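Local structure of transketolase (Campylobacter jejuni, 3L84) at residues A[182-187]-A[240-245]. The protein belongs to the transketolase family of thiamine diphosphate-binding enzymes and forms a dimer of three-domain subunits. Numbering follows the deposited sequence. Where two conformers were deposited one is given.
Sequences NNISIE and TTIAKG
N182 and T240 face each other with their CA atoms 4.9 Å apart, just past the C-terminal ends of 175-181 and 234-239, neighbouring strands of a five-stranded parallel sheet in the thiamine diphosphate binding domain. Beyond this point the chains diverge, 182-187 into a short antiparallel hairpin and 240-245 into a type II turn spanning T241 to K244. The direct polar contact is weak: N182 CA reaches T240 O at 3.3 Å, a C-H...O approach with 148° at the hydrogen.

Two waters carry the remaining polar link. One donates to N182 O at 2.7 Å and accepts from I242 N; the other accepts from N182 ND2 and donates to T240 OG1, bridging the two side chains beside the direct 3.4 Å approach of N182 CB to T240 OG1. The same OG1 also bonds to D180, so the bridge is tied back to the central strand.

With CG of N182 between its backbone N and carbonyl carbon (chi1 66°), the amide lies between the two segments, OD1 turned to its own chain and ND2 to I242. OD1 of N182 accepts from I184 N at 3.2 Å, closing an Asx turn in which the donor stands 40° out of the carbonyl plane. This bond helps to fix the amide's rotation and leaves ND2 over I242, 3.7 Å from its CB and nearly as close to CG1 and CD1. S185 and E187, farther along the hairpin, bond to D364 and G366 of the second subunit. The apolar contact is slight: CG1 of I184 meets CG2 of I242 at 4.2 Å, the two side chains crossing at about a right angle.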
# COMPACT_ATOMS: atom_id res chain seq x y z
N ASN A 182 -23.68 -9.54 7.68
CA ASN A 182 -24.34 -9.27 8.96
C ASN A 182 -24.78 -7.82 9.17
O ASN A 182 -25.29 -7.47 10.24
CB ASN A 182 -23.49 -9.79 10.13
CG ASN A 182 -22.19 -9.07 10.29
OD1 ASN A 182 -21.95 -8.03 9.66
ND2 ASN A 182 -21.30 -9.63 11.15
N ASN A 183 -24.63 -7.01 8.11
CA ASN A 183 -25.21 -5.65 8.10
C ASN A 183 -24.44 -4.67 9.00
O ASN A 183 -24.91 -3.56 9.15
CB ASN A 183 -26.70 -5.67 8.53
CG ASN A 183 -27.50 -4.45 8.03
OD1 ASN A 183 -28.37 -3.92 8.74
ND2 ASN A 183 -27.19 -4.00 6.83
N ILE A 184 -23.33 -5.10 9.62
CA ILE A 184 -22.61 -4.31 10.62
C ILE A 184 -21.16 -4.09 10.21
O ILE A 184 -20.54 -4.98 9.64
CB ILE A 184 -22.70 -5.04 12.01
CG1 ILE A 184 -24.14 -5.02 12.53
CG2 ILE A 184 -21.77 -4.43 13.04
CD1 ILE A 184 -24.68 -3.63 12.76
N SER A 185 -20.63 -2.91 10.51
CA SER A 185 -19.18 -2.70 10.54
C SER A 185 -18.85 -1.92 11.82
O SER A 185 -19.71 -1.71 12.69
CB SER A 185 -18.66 -2.05 9.26
OG SER A 185 -18.99 -0.70 9.21
N ILE A 186 -17.62 -1.46 11.96
CA ILE A 186 -17.22 -0.77 13.18
C ILE A 186 -17.98 0.53 13.41
O ILE A 186 -18.35 0.86 14.54
CB ILE A 186 -15.73 -0.43 13.14
CG1 ILE A 186 -14.93 -1.68 12.95
CG2 ILE A 186 -15.31 0.33 14.43
CD1 ILE A 186 -15.25 -2.69 13.88
N GLU A 187 -18.21 1.28 12.35
CA GLU A 187 -18.92 2.55 12.46
C GLU A 187 -20.45 2.43 12.46
O GLU A 187 -21.13 3.45 12.54
CB GLU A 187 -18.44 3.50 11.38
CG GLU A 187 -17.04 4.03 11.72
CD GLU A 187 -16.48 5.00 10.73
OE1 GLU A 187 -17.15 5.42 9.75
OE2 GLU A 187 -15.32 5.36 10.88
N THR A 240 -26.38 -13.31 8.18
CA THR A 240 -26.23 -13.74 9.57
C THR A 240 -26.54 -12.57 10.49
O THR A 240 -26.67 -11.39 10.08
CB THR A 240 -24.83 -14.27 9.92
OG1 THR A 240 -23.93 -13.17 9.90
CG2 THR A 240 -24.39 -15.32 8.99
N THR A 241 -26.77 -12.93 11.75
CA THR A 241 -26.95 -11.99 12.83
C THR A 241 -25.65 -11.99 13.63
O THR A 241 -25.24 -13.02 14.16
CB THR A 241 -28.11 -12.41 13.72
OG1 THR A 241 -29.33 -12.34 12.94
CG2 THR A 241 -28.22 -11.52 14.92
N ILE A 242 -24.98 -10.85 13.72
CA ILE A 242 -23.78 -10.78 14.54
C ILE A 242 -24.19 -11.09 16.00
O ILE A 242 -25.26 -10.72 16.45
CB ILE A 242 -23.03 -9.45 14.41
CG1 ILE A 242 -21.60 -9.62 14.94
CG2 ILE A 242 -23.75 -8.27 15.10
CD1 ILE A 242 -20.72 -8.39 14.72
N ALA A 243 -23.35 -11.85 16.67
CA ALA A 243 -23.62 -12.27 18.05
C ALA A 243 -24.91 -13.10 18.17
O ALA A 243 -25.60 -13.10 19.18
CB ALA A 243 -23.62 -11.07 19.00
N LYS A 244 -25.23 -13.82 17.10
CA LYS A 244 -26.37 -14.75 17.14
C LYS A 244 -26.31 -15.65 18.36
O LYS A 244 -25.29 -16.26 18.64
CB LYS A 244 -26.41 -15.60 15.87
CG LYS A 244 -27.55 -16.64 15.80
CD LYS A 244 -28.93 -16.01 15.57
CE LYS A 244 -29.98 -17.06 15.38
NZ LYS A 244 -31.34 -16.45 15.20
N GLY A 245 -27.39 -15.65 19.13
CA GLY A 245 -27.47 -16.43 20.36
C GLY A 245 -27.24 -15.61 21.61
O GLY A 245 -27.49 -16.12 22.73
O HOH W 1 -26.25 -8.48 12.53
O HOH W 2 -21.82 -12.44 11.90